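PDB 3UIF: sulfonate ABC transporter, periplasmic sulfonate-binding protein SsuA from Methylobacillus flagellatus, which probably captures sulfonates or related compounds in the periplasm and delivers them to an ABC importer in the inner membrane. Local coordinates for residues Asn208-Val211 with Lys212-Glu216; Lys238-Tyr241 with Ile242-Ser246; Tyr288-Ser292 with Gly293-Thr297. All coordinates share one frame; numbering follows the deposited sequence.

Contact 1 of 3, residues Asn208-Val211 with Lys212-Glu216; sequences NDFV and KQNPE
Lys212 closes the first helical turn of this short helix: its N donates to Asn208 O at 3.0 Å in an almost straight bond, with an N-H...O angle of 174°. The amide end of Asn208 looks elsewhere, its OD1 accepting from Gln90 NE2. Gln213 N follows with a 3.2 Å bond to Asp209 O, while Gln213 CG lies 3.3 Å from the same oxygen. Asn214 then does two things at once. Its N bonds to Phe210 O at 2.7 Å, and its side chain crosses Phe210 at about a right angle. Asn214 OD1 sits over one face of the Phe210 ring, displaced toward the rim and 3.4 Å from CE1, with amide and ring planes turned 68° apart. The Phe210 ring reaches this place because CG is anti to the backbone N (chi1 -175°), which carries it forward along the helix. Asn214 is also where the helical backbone breaks off, and it occupies the N-cap position of helix 215-233 without a capping bond from its side chain; its O instead accepts from Thr218 OG1. Pro215 opens that next helix. Having no N-H, it offers Val211 O no hydrogen bond and meets it through CD, 3.4 Å away. Three i to i+4 bonds thus run up to Asn214 and cannot continue through the proline. The amide oxygen over the ring, with no N-H directed at that face, is likely to add little beyond shape fit, which implies that backbone bonds hold this surface turn.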
# COMPACT_ATOMS: atom_id res chain seq x y z
N ASN A 208 -10.17 12.59 -11.68
CA ASN A 208 -9.53 13.63 -12.47
C ASN A 208 -10.42 14.85 -12.68
O ASN A 208 -9.98 15.99 -12.50
CB ASN A 208 -9.03 13.07 -13.80
CG ASN A 208 -7.79 12.17 -13.64
OD1 ASN A 208 -7.16 12.12 -12.58
ND2 ASN A 208 -7.44 11.47 -14.71
N ASP A 209 -11.68 14.58 -13.04
CA ASP A 209 -12.72 15.58 -13.20
C ASP A 209 -13.04 16.32 -11.92
O ASP A 209 -13.46 17.48 -11.96
CB ASP A 209 -14.02 14.90 -13.66
CG ASP A 209 -14.04 14.60 -15.13
OD1 ASP A 209 -15.04 13.99 -15.58
OD2 ASP A 209 -13.07 14.98 -15.84
N PHE A 210 -12.91 15.64 -10.78
CA PHE A 210 -13.17 16.30 -9.52
C PHE A 210 -12.11 17.36 -9.21
O PHE A 210 -12.43 18.46 -8.75
CB PHE A 210 -13.27 15.33 -8.35
CG PHE A 210 -13.64 16.01 -7.08
CD1 PHE A 210 -14.98 16.20 -6.76
CD2 PHE A 210 -12.66 16.55 -6.26
CE1 PHE A 210 -15.33 16.89 -5.60
CE2 PHE A 210 -13.00 17.24 -5.12
CZ PHE A 210 -14.34 17.40 -4.78
N VAL A 211 -10.85 17.00 -9.44
CA VAL A 211 -9.71 17.88 -9.23
C VAL A 211 -9.80 19.09 -10.14
O VAL A 211 -9.71 20.23 -9.67
CB VAL A 211 -8.40 17.12 -9.51
CG1 VAL A 211 -7.19 18.04 -9.45
CG2 VAL A 211 -8.26 15.95 -8.54
N LYS A 212 -9.98 18.84 -11.45
CA LYS A 212 -10.09 19.90 -12.43
C LYS A 212 -11.17 20.89 -12.02
O LYS A 212 -10.97 22.09 -12.11
CB LYS A 212 -10.36 19.36 -13.84
CG LYS A 212 -9.10 19.08 -14.67
CD LYS A 212 -9.40 18.83 -16.15
CE LYS A 212 -9.54 20.14 -16.94
NZ LYS A 212 -9.55 19.98 -18.43
N GLN A 213 -12.30 20.39 -11.54
CA GLN A 213 -13.39 21.27 -11.12
C GLN A 213 -13.15 21.90 -9.73
O GLN A 213 -13.52 23.04 -9.50
CB GLN A 213 -14.73 20.52 -11.17
CG GLN A 213 -15.22 20.19 -12.58
CD GLN A 213 -15.79 21.40 -13.31
OE1 GLN A 213 -15.11 22.05 -14.12
NE2 GLN A 213 -17.05 21.73 -13.01
N ASN A 214 -12.53 21.17 -8.80
CA ASN A 214 -12.42 21.67 -7.43
C ASN A 214 -11.00 21.62 -6.86
O ASN A 214 -10.73 20.86 -5.94
CB ASN A 214 -13.42 20.97 -6.51
CG ASN A 214 -14.84 20.96 -7.09
OD1 ASN A 214 -15.46 19.91 -7.23
ND2 ASN A 214 -15.34 22.13 -7.45
N PRO A 215 -10.09 22.45 -7.39
CA PRO A 215 -8.72 22.46 -6.87
C PRO A 215 -8.66 22.85 -5.38
O PRO A 215 -7.85 22.27 -4.62
CB PRO A 215 -8.03 23.52 -7.73
CG PRO A 215 -9.13 24.35 -8.33
CD PRO A 215 -10.26 23.39 -8.52
N GLU A 216 -9.50 23.80 -4.98
CA GLU A 216 -9.53 24.34 -3.61
C GLU A 216 -9.87 23.25 -2.58
O GLU A 216 -9.13 23.04 -1.59
CB GLU A 216 -10.54 25.48 -3.50
CG GLU A 216 -11.08 25.97 -4.86
CD GLU A 216 -12.29 25.18 -5.39
OE1 GLU A 216 -12.57 24.03 -4.97
OE2 GLU A 216 -12.99 25.73 -6.27

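Contact 2 of 3, residues Lys238-Tyr241 with Ile242-Ser246; sequences KETY and IREYS
The Tyr241 ring carries Ser246 N over one face, 4.1 Å above its plane and offset toward the rim, while its CD1 touches Tyr245 CB at 3.6 Å. Ile242 CD1 comes in beside Tyr241 CD2, the two side chains crossing at about a right angle. With CG anti to the backbone N (chi1 169°), the ring is carried along the helix toward Tyr245 and Ser246. Farther out, the Tyr241 ring meets Trp270 edge-to-face. The Tyr245 ring is approached differently: Glu244 CB lies over the centre of one face, and Tyr241 CA stands at its edge, near the ring plane. The third flat group is the Arg243 guanidinium, turned 84° from the Glu239 carboxylate. In the conformer described, Glu239 OE2 and Arg243 NE form a salt bridge at 3.0 Å, an i to i+4 ion pair along a helix, but the N-H...O angle of 128° makes the hydrogen bond weak, and that to NH2 is weak as well. As Arg243 has a second conformer, this pairing is doubtful and may be only partly occupied. Glu239 OE1 pairs with Arg256 NE, so the carboxylate has a second arginine partner whichever way Arg243 turns. Behind the side chains, the amides of Ile242, Arg243, Glu244 and Tyr245 bond to the carbonyls four residues earlier, Ile242 N reaching Lys238 O at 3.0 Å. A wider pi-type turn occurs at 242-245, and Ser246 OG turns back to Ile242 O. Several elements surround helix 238-245. Ile242 and Ser246 pack on helix 252-257, where Arg256 lies, and Thr240 and Tyr241 touch Trp231 and Val232 of helix 215-233. Tyr241 and Lys238 extend to the loop residues Tyr259 and Trp266, and Tyr245 O accepts from Ser28 OG of helix 26-32.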
# COMPACT_ATOMS: atom_id res chain seq x y z
N LYS A 238 4.00 6.24 17.42
CA LYS A 238 4.11 4.93 16.82
C LYS A 238 3.30 3.86 17.59
O LYS A 238 2.53 3.12 17.00
CB LYS A 238 5.58 4.57 16.65
CG LYS A 238 5.83 3.19 16.08
CD LYS A 238 7.31 2.88 15.92
CE LYS A 238 7.49 1.43 15.53
NZ LYS A 238 8.86 1.11 15.03
N GLU A 239 3.46 3.82 18.91
CA GLU A 239 2.72 2.86 19.74
C GLU A 239 1.20 3.05 19.67
O GLU A 239 0.46 2.06 19.62
CB GLU A 239 3.21 2.88 21.18
CG GLU A 239 4.27 1.83 21.46
CD GLU A 239 3.85 0.42 20.99
OE1 GLU A 239 4.39 -0.03 19.95
OE2 GLU A 239 2.98 -0.22 21.65
N THR A 240 0.74 4.30 19.67
CA THR A 240 -0.68 4.57 19.48
C THR A 240 -1.18 4.02 18.14
O THR A 240 -2.20 3.31 18.11
CB THR A 240 -1.02 6.07 19.63
OG1 THR A 240 -0.60 6.51 20.93
CG2 THR A 240 -2.50 6.29 19.54
N TYR A 241 -0.47 4.30 17.04
CA TYR A 241 -0.82 3.71 15.76
C TYR A 241 -0.93 2.18 15.85
O TYR A 241 -1.95 1.61 15.46
CB TYR A 241 0.15 4.12 14.64
CG TYR A 241 -0.06 3.29 13.39
CD1 TYR A 241 -1.13 3.55 12.52
CD2 TYR A 241 0.78 2.20 13.11
CE1 TYR A 241 -1.34 2.77 11.39
CE2 TYR A 241 0.57 1.41 12.00
CZ TYR A 241 -0.48 1.70 11.14
OH TYR A 241 -0.66 0.90 10.04
N ILE A 242 0.10 1.52 16.37
CA ILE A 242 0.12 0.07 16.50
C ILE A 242 -1.11 -0.48 17.25
O ILE A 242 -1.72 -1.48 16.84
CB ILE A 242 1.42 -0.45 17.19
CG1 ILE A 242 2.69 -0.07 16.40
CG2 ILE A 242 1.36 -1.95 17.44
CD1 ILE A 242 2.68 -0.47 14.94
N ARG A 243 -1.46 0.18 18.34
CA ARG A 243 -2.55 -0.29 19.18
C ARG A 243 -3.93 0.13 18.65
O ARG A 243 -4.89 -0.63 18.79
CB ARG A 243 -2.34 0.14 20.63
CG ARG A 243 -1.07 -0.43 21.24
CD ARG A 243 -0.87 0.06 22.67
NE ARG A 243 0.44 -0.32 23.21
CZ ARG A 243 0.64 -1.39 23.97
NH1 ARG A 243 -0.37 -2.19 24.29
NH2 ARG A 243 1.86 -1.65 24.42
N GLU A 244 -4.03 1.30 18.01
CA GLU A 244 -5.35 1.77 17.59
C GLU A 244 -5.66 1.61 16.12
O GLU A 244 -6.79 1.26 15.78
CB GLU A 244 -5.61 3.23 17.96
CG GLU A 244 -5.10 3.68 19.31
CD GLU A 244 -5.89 3.11 20.45
OE1 GLU A 244 -5.27 2.47 21.33
OE2 GLU A 244 -7.13 3.32 20.46
N TYR A 245 -4.69 1.88 15.25
CA TYR A 245 -4.98 2.06 13.82
C TYR A 245 -4.36 1.04 12.89
O TYR A 245 -4.50 1.17 11.67
CB TYR A 245 -4.61 3.47 13.35
CG TYR A 245 -5.11 4.53 14.27
CD1 TYR A 245 -4.23 5.22 15.10
CD2 TYR A 245 -6.48 4.81 14.35
CE1 TYR A 245 -4.71 6.18 15.98
CE2 TYR A 245 -6.97 5.77 15.22
CZ TYR A 245 -6.08 6.45 16.02
OH TYR A 245 -6.56 7.39 16.88
N SER A 246 -3.68 0.03 13.43
CA SER A 246 -3.04 -0.93 12.54
C SER A 246 -4.00 -2.04 12.10
O SER A 246 -5.22 -1.91 12.24
CB SER A 246 -1.73 -1.48 13.13
OG SER A 246 -1.93 -2.04 14.40

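Contact 3 of 3, residues Tyr288-Ser292 with Gly293-Thr297; sequences YAQAS and GLTRT
Gln290 NE2 donates to Arg296 O at 2.8 Å, in a nearly straight bond (N-H...O angle 170°) with the acceptor close to the plane of the Gln290 amide. A CA-H...O contact from Gln290 CA to Thr295 O, 3.4 Å long, ties the same two parts of the chain. The glutamine gets there by extending beyond CG, which is anti to the backbone N (chi1 -173°), and its OE1 accepts from Gln298 NE2, fixing the amide at both ends. Replacing Gln290 by an alanine removes the amide, and Arg296 O and Gln298 NE2 would probably be left without this partner, the loop then being held less firmly. What brings the loop alongside is a Schellman motif at the helix end. Gly293 N bonds to Gln290 O at 3.0 Å, Leu294 N reaches Ala289 O in a weak bond, also 3.0 Å, and Gly293 has the positive phi (68°) expected of the residue that turns the chain. Thr295 N makes another weak bond to Ala289 O. Next outward, Thr295 OG1 donates to Thr297 O at 2.8 Å, and Ser292 OG to Tyr288 O, which Ser292 N also grips from the opposite face of the carbonyl. The turn that ends helix 276-291 lies against helix 77-85, with Ala289 on Ile80, Leu294 on Leu77 and Thr295 on Ile81 and Ala84, while Ser292 touches Glu131 of helix 130-140.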
# COMPACT_ATOMS: atom_id res chain seq x y z
N TYR A 288 4.61 -4.13 -14.74
CA TYR A 288 4.25 -5.44 -14.20
C TYR A 288 2.76 -5.74 -14.35
O TYR A 288 2.36 -6.89 -14.57
CB TYR A 288 4.66 -5.55 -12.73
CG TYR A 288 3.75 -6.42 -11.88
CD1 TYR A 288 2.65 -5.86 -11.20
CD2 TYR A 288 3.98 -7.79 -11.75
CE1 TYR A 288 1.80 -6.65 -10.43
CE2 TYR A 288 3.14 -8.58 -10.98
CZ TYR A 288 2.06 -8.01 -10.32
OH TYR A 288 1.22 -8.79 -9.56
N ALA A 289 1.93 -4.71 -14.19
CA ALA A 289 0.48 -4.88 -14.34
C ALA A 289 0.12 -5.39 -15.74
O ALA A 289 -0.74 -6.26 -15.89
CB ALA A 289 -0.23 -3.57 -14.06
N GLN A 290 0.80 -4.88 -16.76
CA GLN A 290 0.57 -5.32 -18.11
C GLN A 290 1.14 -6.72 -18.37
O GLN A 290 0.46 -7.56 -18.97
CB GLN A 290 1.15 -4.31 -19.10
CG GLN A 290 0.80 -4.62 -20.54
CD GLN A 290 1.60 -3.77 -21.51
OE1 GLN A 290 2.79 -3.57 -21.31
NE2 GLN A 290 0.94 -3.26 -22.55
N ALA A 291 2.37 -6.96 -17.93
CA ALA A 291 3.04 -8.25 -18.16
C ALA A 291 2.30 -9.43 -17.50
O ALA A 291 2.15 -10.49 -18.12
CB ALA A 291 4.50 -8.19 -17.73
N SER A 292 1.82 -9.24 -16.27
CA SER A 292 1.03 -10.29 -15.62
C SER A 292 -0.41 -10.40 -16.16
O SER A 292 -1.23 -11.16 -15.63
CB SER A 292 1.06 -10.15 -14.09
OG SER A 292 0.99 -8.80 -13.68
N GLY A 293 -0.70 -9.65 -17.22
CA GLY A 293 -2.00 -9.70 -17.88
C GLY A 293 -3.18 -9.16 -17.09
O GLY A 293 -4.32 -9.48 -17.40
N LEU A 294 -2.91 -8.34 -16.06
CA LEU A 294 -4.00 -7.64 -15.36
C LEU A 294 -4.58 -6.53 -16.25
O LEU A 294 -5.73 -6.13 -16.07
CB LEU A 294 -3.54 -7.06 -14.02
CG LEU A 294 -3.05 -7.98 -12.91
CD1 LEU A 294 -2.49 -7.16 -11.76
CD2 LEU A 294 -4.16 -8.89 -12.41
N THR A 295 -3.77 -6.04 -17.19
CA THR A 295 -4.19 -5.02 -18.16
C THR A 295 -3.58 -5.29 -19.53
O THR A 295 -2.47 -5.81 -19.63
CB THR A 295 -3.77 -3.59 -17.73
OG1 THR A 295 -2.34 -3.51 -17.63
CG2 THR A 295 -4.38 -3.20 -16.40
N ARG A 296 -4.31 -4.94 -20.58
CA ARG A 296 -3.78 -5.01 -21.94
C ARG A 296 -2.77 -3.88 -22.16
O ARG A 296 -1.72 -4.08 -22.77
CB ARG A 296 -4.90 -4.91 -22.97
CG ARG A 296 -6.13 -5.74 -22.62
CD ARG A 296 -7.21 -5.67 -23.70
NE ARG A 296 -6.76 -6.11 -25.04
CZ ARG A 296 -6.30 -7.33 -25.34
NH1 ARG A 296 -6.18 -8.26 -24.39
NH2 ARG A 296 -5.94 -7.62 -26.59
N THR A 297 -3.11 -2.72 -21.60
CA THR A 297 -2.44 -1.44 -21.86
C THR A 297 -1.57 -0.99 -20.67
O THR A 297 -1.66 -1.56 -19.57
CB THR A 297 -3.54 -0.39 -22.23
OG1 THR A 297 -3.82 -0.51 -23.63
CG2 THR A 297 -3.17 1.07 -21.91

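In the fold
Contacts 1 and 3 are surface turns at helix ends, whereas contact 2 is partly buried and counts Tyr241, Ile242 and Ser246 among its buried residues. Contacts 1 and 2 both adjoin helix 215-233: 212-216 enters it, and 238-245 is the helix that follows it, although their centres are 33 Å apart. Contact 3 lies across the chain's centre from contact 2, at about 35 Å between centres. Chemistry follows place. In contact 1 the helical backbone breaks at Asn214, just before a proline that begins the next helix; in contact 3 a glycine with positive phi ends the helix and a side-chain amide secures the loop; contact 2 combines a salt bridge with aromatic and aliphatic packing.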